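Local coordinates for MutT related protein (PDB 3GRN) that probably hydrolyses acid-anhydride (pyrophosphate-type) bonds, as a Nudix-family hydrolase, at residues K5-E18 / T81-V95. Residues are numbered along the deposited sequence; the frame is centred on the assembly and turned at random. Where two conformers were deposited one is given.
Sequences KPYIISVYALIRNE and TEKKVIAIVFDGGYV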
ATOM      1  N   LYS A   5      -6.872  22.051  -6.066  1.00 40.13           N
ATOM      2  CA  LYS A   5      -6.792  20.645  -5.708  1.00 29.76           C
ATOM      3  C   LYS A   5      -6.004  19.902  -6.800  1.00 17.79           C
ATOM      4  O   LYS A   5      -6.346  20.046  -7.972  1.00 23.45           O
ATOM      5  CB  LYS A   5      -8.211  20.103  -5.616  1.00 30.73           C
ATOM      6  CG  LYS A   5      -8.329  18.724  -5.067  1.00 32.40           C
ATOM      7  CD  LYS A   5      -9.793  18.298  -4.973  1.00 25.03           C
ATOM      8  CE  LYS A   5     -10.521  19.083  -3.871  1.00 30.12           C
ATOM      9  NZ  LYS A   5     -11.865  18.485  -3.591  1.00 21.67           N
ATOM     10  N   PRO A   6      -4.968  19.135  -6.406  1.00 21.36           N
ATOM     11  CA  PRO A   6      -4.112  18.448  -7.387  1.00 20.96           C
ATOM     12  C   PRO A   6      -4.825  17.270  -8.038  1.00 19.71           C
ATOM     13  O   PRO A   6      -5.775  16.714  -7.449  1.00 20.75           O
ATOM     14  CB  PRO A   6      -2.958  17.917  -6.539  1.00 25.14           C
ATOM     15  CG  PRO A   6      -3.568  17.706  -5.179  1.00 30.02           C
ATOM     16  CD  PRO A   6      -4.529  18.864  -5.028  1.00 25.17           C
ATOM     17  N   TYR A   7      -4.383  16.922  -9.248  1.00 13.98           N
ATOM     18  CA  TYR A   7      -4.826  15.687  -9.918  1.00 16.54           C
ATOM     19  C   TYR A   7      -3.811  14.590  -9.658  1.00 18.16           C
ATOM     20  O   TYR A   7      -2.607  14.871  -9.574  1.00 19.52           O
ATOM     21  CB  TYR A   7      -4.955  15.876 -11.432  1.00 13.75           C
ATOM     22  CG  TYR A   7      -6.147  16.658 -11.882  1.00 15.73           C
ATOM     23  CD1 TYR A   7      -7.347  16.002 -12.192  1.00 16.32           C
ATOM     24  CD2 TYR A   7      -6.085  18.046 -12.034  1.00 19.92           C
ATOM     25  CE1 TYR A   7      -8.467  16.719 -12.621  1.00 20.05           C
ATOM     26  CE2 TYR A   7      -7.193  18.780 -12.463  1.00 20.15           C
ATOM     27  CZ  TYR A   7      -8.387  18.110 -12.741  1.00 19.30           C
ATOM     28  OH  TYR A   7      -9.492  18.815 -13.157  1.00 21.22           O
ATOM     29  N   ILE A   8      -4.285  13.341  -9.550  1.00 13.94           N
ATOM     30  CA  ILE A   8      -3.409  12.178  -9.526  1.00 14.55           C
ATOM     31  C   ILE A   8      -3.933  11.155 -10.518  1.00 15.82           C
ATOM     32  O   ILE A   8      -5.121  11.201 -10.884  1.00 13.48           O
ATOM     33  CB  ILE A   8      -3.263  11.530  -8.126  1.00 18.61           C
ATOM     34  CG1 ILE A   8      -4.584  10.913  -7.683  1.00 20.32           C
ATOM     35  CG2 ILE A   8      -2.705  12.572  -7.091  1.00 20.32           C
ATOM     36  CD1 ILE A   8      -4.458   9.767  -6.738  1.00 23.94           C
ATOM     37  N   ILE A   9      -3.022  10.295 -10.997  1.00 14.17           N
ATOM     38  CA  ILE A   9      -3.388   9.231 -11.946  1.00  8.92           C
ATOM     39  C   ILE A   9      -3.474   7.912 -11.168  1.00 14.32           C
ATOM     40  O   ILE A   9      -2.565   7.561 -10.389  1.00 15.25           O
ATOM     41  CB  ILE A   9      -2.346   9.092 -13.124  1.00 16.34           C
ATOM     42  CG1 ILE A   9      -2.082  10.437 -13.814  1.00 22.52           C
ATOM     43  CG2 ILE A   9      -2.787   7.991 -14.145  1.00 21.24           C
ATOM     44  CD1 ILE A   9      -3.320  11.088 -14.431  1.00 21.55           C
ATOM     45  N   SER A  10      -4.565   7.191 -11.384  1.00 10.98           N
ATOM     46  CA  SER A  10      -4.742   5.869 -10.810  1.00 10.50           C
ATOM     47  C   SER A  10      -5.054   4.889 -11.916  1.00 15.73           C
ATOM     48  O   SER A  10      -5.396   5.295 -13.033  1.00 13.56           O
ATOM     49  CB  SER A  10      -5.849   5.850  -9.755  1.00 15.59           C
ATOM     50  OG  SER A  10      -5.461   6.595  -8.609  1.00 19.61           O
ATOM     51  N   VAL A  11      -4.873   3.606 -11.624  1.00 11.40           N
ATOM     52  CA  VAL A  11      -5.230   2.533 -12.556  1.00 10.40           C
ATOM     53  C   VAL A  11      -6.068   1.448 -11.867  1.00 15.08           C
ATOM     54  O   VAL A  11      -5.832   1.104 -10.707  1.00 14.53           O
ATOM     55  CB  VAL A  11      -3.972   1.914 -13.212  1.00 14.76           C
ATOM     56  CG1 VAL A  11      -3.344   2.886 -14.203  1.00 15.21           C
ATOM     57  CG2 VAL A  11      -2.925   1.535 -12.144  1.00 14.73           C
ATOM     58  N   TYR A  12      -7.060   0.935 -12.579  1.00 11.16           N
ATOM     59  CA  TYR A  12      -7.900  -0.180 -12.087  1.00 13.33           C
ATOM     60  C   TYR A  12      -7.925  -1.343 -13.073  1.00 10.55           C
ATOM     61  O   TYR A  12      -7.677  -1.154 -14.278  1.00 11.04           O
ATOM     62  CB  TYR A  12      -9.310   0.299 -11.761  1.00 13.50           C
ATOM     63  CG  TYR A  12      -9.288   1.304 -10.631  1.00 16.13           C
ATOM     64  CD1 TYR A  12      -9.202   0.870  -9.304  1.00 18.80           C
ATOM     65  CD2 TYR A  12      -9.279   2.671 -10.878  1.00 19.61           C
ATOM     66  CE1 TYR A  12      -9.155   1.770  -8.232  1.00 20.24           C
ATOM     67  CE2 TYR A  12      -9.209   3.596  -9.792  1.00 19.34           C
ATOM     68  CZ  TYR A  12      -9.136   3.120  -8.480  1.00 20.90           C
ATOM     69  OH  TYR A  12      -9.085   3.984  -7.400  1.00 25.39           O
ATOM     70  N   ALA A  13      -8.206  -2.554 -12.552  1.00 11.16           N
ATOM     71  CA  ALA A  13      -8.289  -3.749 -13.420  1.00 15.27           C
ATOM     72  C   ALA A  13      -9.660  -4.379 -13.371  1.00 13.81           C
ATOM     73  O   ALA A  13     -10.239  -4.518 -12.292  1.00 14.97           O
ATOM     74  CB  ALA A  13      -7.259  -4.775 -13.017  1.00 18.28           C
ATOM     75  N   LEU A  14     -10.168  -4.754 -14.548  1.00 15.30           N
ATOM     76  CA  LEU A  14     -11.375  -5.571 -14.664  1.00 15.10           C
ATOM     77  C   LEU A  14     -10.921  -7.019 -14.795  1.00 15.87           C
ATOM     78  O   LEU A  14     -10.393  -7.427 -15.837  1.00 18.31           O
ATOM     79  CB  LEU A  14     -12.184  -5.211 -15.913  1.00 16.58           C
ATOM     80  CG  LEU A  14     -12.836  -3.845 -15.956  1.00 18.61           C
ATOM     81  CD1 LEU A  14     -13.537  -3.673 -17.321  1.00 19.24           C
ATOM     82  CD2 LEU A  14     -13.818  -3.645 -14.815  1.00 21.60           C
ATOM     83  N   ILE A  15     -11.132  -7.777 -13.734  1.00 16.12           N
ATOM     84  CA  ILE A  15     -10.669  -9.161 -13.687  1.00 17.29           C
ATOM     85  C   ILE A  15     -11.891 -10.033 -13.525  1.00 14.43           C
ATOM     86  O   ILE A  15     -12.621  -9.857 -12.557  1.00 16.39           O
ATOM     87  CB  ILE A  15      -9.721  -9.374 -12.506  1.00 17.02           C
ATOM     88  CG1 ILE A  15      -8.465  -8.513 -12.690  1.00 22.01           C
ATOM     89  CG2 ILE A  15      -9.352 -10.839 -12.360  1.00 17.58           C
ATOM     90  CD1 ILE A  15      -7.517  -8.567 -11.547  1.00 21.21           C
ATOM     91  N   ARG A  16     -12.058 -10.996 -14.440  1.00 19.00           N
ATOM     92  CA  ARG A  16     -13.229 -11.885 -14.427  0.50 16.28           C
ATOM     93  C   ARG A  16     -12.867 -13.325 -14.087  1.00 19.73           C
ATOM     94  O   ARG A  16     -11.742 -13.757 -14.313  1.00 20.60           O
ATOM     95  CB  ARG A  16     -13.956 -11.870 -15.778  0.50 18.29           C
ATOM     96  CG  ARG A  16     -14.377 -10.499 -16.254  0.50 26.51           C
ATOM     97  CD  ARG A  16     -14.735 -10.585 -17.721  0.50 32.33           C
ATOM     98  NE  ARG A  16     -14.781  -9.280 -18.366  0.50 31.37           N
ATOM     99  CZ  ARG A  16     -13.719  -8.627 -18.828  0.50 28.85           C
ATOM    100  NH1 ARG A  16     -12.496  -9.143 -18.717  0.50 29.51           N
ATOM    101  NH2 ARG A  16     -13.884  -7.441 -19.395  0.50 33.57           N
ATOM    102  N   ASN A  17     -13.842 -14.053 -13.543  1.00 19.78           N
ATOM    103  CA  ASN A  17     -13.680 -15.478 -13.285  1.00 26.36           C
ATOM    104  C   ASN A  17     -14.220 -16.286 -14.459  1.00 27.74           C
ATOM    105  O   ASN A  17     -14.651 -15.711 -15.464  1.00 25.39           O
ATOM    106  CB  ASN A  17     -14.337 -15.897 -11.952  1.00 22.78           C
ATOM    107  CG  ASN A  17     -15.860 -15.664 -11.903  1.00 24.67           C
ATOM    108  OD1 ASN A  17     -16.510 -15.335 -12.897  1.00 26.55           O
ATOM    109  ND2 ASN A  17     -16.426 -15.844 -10.716  1.00 27.37           N
ATOM    110  N   GLU A  18     -14.237 -17.611 -14.306  1.00 27.17           N
ATOM    111  CA  GLU A  18     -14.760 -18.527 -15.334  1.00 36.84           C
ATOM    112  C   GLU A  18     -16.199 -18.211 -15.768  1.00 38.03           C
ATOM    113  O   GLU A  18     -16.580 -18.479 -16.914  1.00 44.27           O
ATOM    114  CB  GLU A  18     -14.679 -19.975 -14.845  1.00 35.92           C
ATOM    115  CG  GLU A  18     -13.335 -20.344 -14.219  1.00 39.09           C
ATOM    116  CD  GLU A  18     -13.338 -20.290 -12.687  1.00 50.55           C
ATOM    117  OE1 GLU A  18     -13.606 -19.211 -12.110  1.00 41.27           O
ATOM    118  OE2 GLU A  18     -13.056 -21.331 -12.056  1.00 51.15           O
ATOM    119  N   THR A  81     -11.727  14.597  -1.277  1.00 15.09           N
ATOM    120  CA  THR A  81     -11.515  15.821  -0.542  1.00 18.18           C
ATOM    121  C   THR A  81     -10.131  16.459  -0.826  1.00 18.45           C
ATOM    122  O   THR A  81     -10.034  17.683  -0.957  1.00 17.63           O
ATOM    123  CB  THR A  81     -11.835  15.671   0.981  1.00 18.62           C
ATOM    124  OG1 THR A  81     -11.673  16.950   1.590  1.00 20.00           O
ATOM    125  CG2 THR A  81     -10.895  14.669   1.647  1.00 19.75           C
ATOM    126  N   GLU A  82      -9.071  15.652  -0.952  1.00 14.31           N
ATOM    127  CA  GLU A  82      -7.765  16.296  -1.085  1.00 20.16           C
ATOM    128  C   GLU A  82      -7.098  16.181  -2.454  1.00 23.27           C
ATOM    129  O   GLU A  82      -6.035  16.764  -2.658  1.00 19.44           O
ATOM    130  CB  GLU A  82      -6.826  15.882   0.043  1.00 30.24           C
ATOM    131  CG  GLU A  82      -6.211  14.537  -0.125  1.00 32.22           C
ATOM    132  CD  GLU A  82      -5.898  13.886   1.206  1.00 46.35           C
ATOM    133  OE1 GLU A  82      -5.466  14.599   2.146  1.00 44.16           O
ATOM    134  OE2 GLU A  82      -6.085  12.653   1.301  1.00 55.54           O
ATOM    135  N   LYS A  83      -7.746  15.476  -3.385  1.00 16.18           N
ATOM    136  CA  LYS A  83      -7.232  15.341  -4.753  1.00 16.79           C
ATOM    137  C   LYS A  83      -8.358  14.953  -5.719  1.00 16.36           C
ATOM    138  O   LYS A  83      -9.397  14.438  -5.282  1.00 14.99           O
ATOM    139  CB  LYS A  83      -6.123  14.288  -4.802  1.00 16.73           C
ATOM    140  CG  LYS A  83      -6.605  12.863  -4.473  1.00 22.69           C
ATOM    141  CD  LYS A  83      -5.464  12.014  -3.963  1.00 32.45           C
ATOM    142  CE  LYS A  83      -5.992  10.803  -3.228  1.00 37.85           C
ATOM    143  NZ  LYS A  83      -6.449  11.187  -1.864  1.00 53.55           N
ATOM    144  N   LYS A  84      -8.132  15.197  -7.012  1.00 14.52           N
ATOM    145  CA  LYS A  84      -8.984  14.667  -8.081  1.00 13.45           C
ATOM    146  C   LYS A  84      -8.282  13.481  -8.719  1.00 15.01           C
ATOM    147  O   LYS A  84      -7.090  13.549  -9.013  1.00 18.74           O
ATOM    148  CB  LYS A  84      -9.256  15.733  -9.144  1.00 13.71           C
ATOM    149  CG  LYS A  84     -10.055  16.966  -8.573  1.00 18.83           C
ATOM    150  CD  LYS A  84     -10.481  17.957  -9.651  1.00 26.35           C
ATOM    151  CE  LYS A  84     -11.826  17.566 -10.276  1.00 42.60           C
ATOM    152  NZ  LYS A  84     -12.224  18.409 -11.453  1.00 39.25           N
ATOM    153  N   VAL A  85      -9.030  12.418  -8.962  1.00 12.82           N
ATOM    154  CA  VAL A  85      -8.465  11.209  -9.498  1.00 13.03           C
ATOM    155  C   VAL A  85      -8.845  11.056 -10.987  1.00 14.35           C
ATOM    156  O   VAL A  85      -9.998  11.224 -11.377  1.00 13.09           O
ATOM    157  CB  VAL A  85      -8.906   9.993  -8.670  1.00 14.72           C
ATOM    158  CG1 VAL A  85      -8.397   8.698  -9.295  1.00 18.19           C
ATOM    159  CG2 VAL A  85      -8.410  10.148  -7.193  1.00 15.57           C
ATOM    160  N   ILE A  86      -7.845  10.802 -11.811  1.00 12.45           N
ATOM    161  CA  ILE A  86      -8.083  10.419 -13.200  1.00  8.51           C
ATOM    162  C   ILE A  86      -7.624   8.970 -13.250  1.00 12.70           C
ATOM    163  O   ILE A  86      -6.432   8.679 -13.028  1.00 14.50           O
ATOM    164  CB  ILE A  86      -7.196  11.196 -14.190  1.00 15.27           C
ATOM    165  CG1 ILE A  86      -7.523  12.698 -14.192  1.00 17.16           C
ATOM    166  CG2 ILE A  86      -7.370  10.615 -15.606  1.00 17.29           C
ATOM    167  CD1 ILE A  86      -6.367  13.558 -14.725  1.00 19.73           C
ATOM    168  N   ALA A  87      -8.557   8.068 -13.520  1.00 14.04           N
ATOM    169  CA  ALA A  87      -8.230   6.643 -13.441  1.00 14.58           C
ATOM    170  C   ALA A  87      -8.458   5.939 -14.777  1.00 17.05           C
ATOM    171  O   ALA A  87      -9.472   6.161 -15.448  1.00 15.58           O
ATOM    172  CB  ALA A  87      -9.013   5.978 -12.368  1.00 15.93           C
ATOM    173  N   ILE A  88      -7.491   5.116 -15.153  1.00 12.65           N
ATOM    174  CA  ILE A  88      -7.580   4.358 -16.395  0.50 12.36           C
ATOM    175  C   ILE A  88      -7.862   2.901 -16.027  1.00 14.05           C
ATOM    176  O   ILE A  88      -7.198   2.322 -15.139  1.00 14.11           O
ATOM    177  CB  ILE A  88      -6.312   4.522 -17.292  0.50 15.81           C
ATOM    178  CG1 ILE A  88      -6.104   5.998 -17.685  0.50 13.27           C
ATOM    179  CG2 ILE A  88      -6.451   3.717 -18.575  0.50 15.78           C
ATOM    180  CD1 ILE A  88      -5.284   6.808 -16.710  0.50 18.01           C
ATOM    181  N   VAL A  89      -8.862   2.322 -16.695  1.00 12.29           N
ATOM    182  CA  VAL A  89      -9.323   0.974 -16.372  1.00 12.28           C
ATOM    183  C   VAL A  89      -8.810   0.033 -17.462  1.00 14.74           C
ATOM    184  O   VAL A  89      -8.996   0.300 -18.654  1.00 15.74           O
ATOM    185  CB  VAL A  89     -10.860   0.876 -16.258  1.00 18.67           C
ATOM    186  CG1 VAL A  89     -11.228  -0.528 -15.888  1.00 12.46           C
ATOM    187  CG2 VAL A  89     -11.410   1.856 -15.194  1.00 12.87           C
ATOM    188  N   PHE A  90      -8.143  -1.036 -17.037  1.00 11.83           N
ATOM    189  CA  PHE A  90      -7.583  -2.032 -17.932  1.00 14.80           C
ATOM    190  C   PHE A  90      -8.365  -3.326 -17.856  1.00 15.68           C
ATOM    191  O   PHE A  90      -8.896  -3.687 -16.790  1.00 15.61           O
ATOM    192  CB  PHE A  90      -6.126  -2.298 -17.556  1.00 18.86           C
ATOM    193  CG  PHE A  90      -5.201  -1.194 -17.962  1.00 15.18           C
ATOM    194  CD1 PHE A  90      -4.571  -1.230 -19.210  1.00 20.57           C
ATOM    195  CD2 PHE A  90      -4.948  -0.126 -17.098  1.00 15.63           C
ATOM    196  CE1 PHE A  90      -3.714  -0.208 -19.594  1.00 21.38           C
ATOM    197  CE2 PHE A  90      -4.106   0.911 -17.481  1.00 17.08           C
ATOM    198  CZ  PHE A  90      -3.489   0.883 -18.724  1.00 17.54           C
ATOM    199  N   ASP A  91      -8.438  -4.020 -18.988  1.00 15.25           N
ATOM    200  CA  ASP A  91      -9.086  -5.305 -19.014  1.00 19.00           C
ATOM    201  C   ASP A  91      -8.043  -6.371 -18.670  1.00 23.54           C
ATOM    202  O   ASP A  91      -7.018  -6.514 -19.339  1.00 29.31           O
ATOM    203  CB  ASP A  91      -9.763  -5.545 -20.369  1.00 27.05           C
ATOM    204  CG  ASP A  91     -10.790  -6.666 -20.314  1.00 40.45           C
ATOM    205  OD1 ASP A  91     -10.442  -7.771 -19.852  1.00 39.50           O
ATOM    206  OD2 ASP A  91     -11.945  -6.447 -20.740  1.00 43.92           O
ATOM    207  N   GLY A  92      -8.323  -7.101 -17.600  1.00 17.74           N
ATOM    208  CA  GLY A  92      -7.409  -8.090 -17.056  1.00 24.56           C
ATOM    209  C   GLY A  92      -7.794  -9.495 -17.486  1.00 27.26           C
ATOM    210  O   GLY A  92      -7.133 -10.457 -17.104  1.00 34.29           O
ATOM    211  N   GLY A  93      -8.867  -9.616 -18.263  1.00 26.95           N
ATOM    212  CA  GLY A  93      -9.225 -10.899 -18.873  1.00 31.31           C
ATOM    213  C   GLY A  93      -9.959 -11.810 -17.913  1.00 27.34           C
ATOM    214  O   GLY A  93     -10.683 -11.342 -17.034  1.00 26.93           O
ATOM    215  N   TYR A  94      -9.764 -13.119 -18.091  1.00 26.33           N
ATOM    216  CA  TYR A  94     -10.440 -14.151 -17.305  1.00 26.47           C
ATOM    217  C   TYR A  94      -9.386 -14.980 -16.598  1.00 26.16           C
ATOM    218  O   TYR A  94      -8.438 -15.451 -17.242  1.00 29.66           O
ATOM    219  CB  TYR A  94     -11.281 -15.071 -18.207  1.00 27.41           C
ATOM    220  CG  TYR A  94     -12.473 -14.416 -18.863  1.00 31.48           C
ATOM    221  CD1 TYR A  94     -13.753 -14.635 -18.380  1.00 35.88           C
ATOM    222  CD2 TYR A  94     -12.320 -13.592 -19.986  1.00 36.50           C
ATOM    223  CE1 TYR A  94     -14.860 -14.044 -18.977  1.00 40.62           C
ATOM    224  CE2 TYR A  94     -13.417 -12.988 -20.589  1.00 35.93           C
ATOM    225  CZ  TYR A  94     -14.685 -13.227 -20.079  1.00 41.67           C
ATOM    226  OH  TYR A  94     -15.785 -12.641 -20.658  1.00 43.48           O
ATOM    227  N   VAL A  95      -9.542 -15.142 -15.281  1.00 24.88           N
ATOM    228  CA  VAL A  95      -8.584 -15.877 -14.452  1.00 27.91           C
ATOM    229  C   VAL A  95      -9.222 -16.953 -13.575  1.00 25.32           C
ATOM    230  O   VAL A  95     -10.410 -16.911 -13.257  1.00 28.45           O
ATOM    231  CB  VAL A  95      -7.710 -14.955 -13.521  1.00 33.28           C
ATOM    232  CG1 VAL A  95      -6.939 -13.891 -14.316  1.00 36.37           C
ATOM    233  CG2 VAL A  95      -8.551 -14.332 -12.401  1.00 28.61           C
TER
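Lys84 and Tyr7 open a parallel pairing of strands 7-16 and 84-94, inside the mixed sheet of the Nudix fold, that illustrates how a charged pair can bridge a beta bulge. The lysine runs alongside the phenol, its CB and CD against the ring, and bends at chi3 (87°) to bring NZ within 3.2 Å of Tyr7 OH. Ile86 follows on the same face, its CD1 3.7 Å from Tyr7 CD1, while its backbone N and O bond Ile8 and Ser10. On the other face Ala87 CB meets the edge of the Tyr12 ring, 3.5 Å from Tyr12 CE2; the ring of Phe126, from helix 124-137, packs edge-to-face on Tyr12. Val89 CG1 then rests on Leu14 CG. Phe90, back on the face of Ile86, touches helix 51-63 and offers its ring edge to Val11 CG1. Beyond the Leu14-Asp91 pair the register shifts by one: a beta bulge puts an extra residue in 84-94 before Tyr94 pairs with Arg16. Asp91 OD1 accepts Gly93 N in an Asx turn and also Arg16 NH1, at 2.7 Å, while NH2 takes OD2: in the conformer described, an end-on salt bridge that spans the bulge. Arg16 reaches it extended, laying CD over one face of Tyr94, 3.9 Å from the ring centroid.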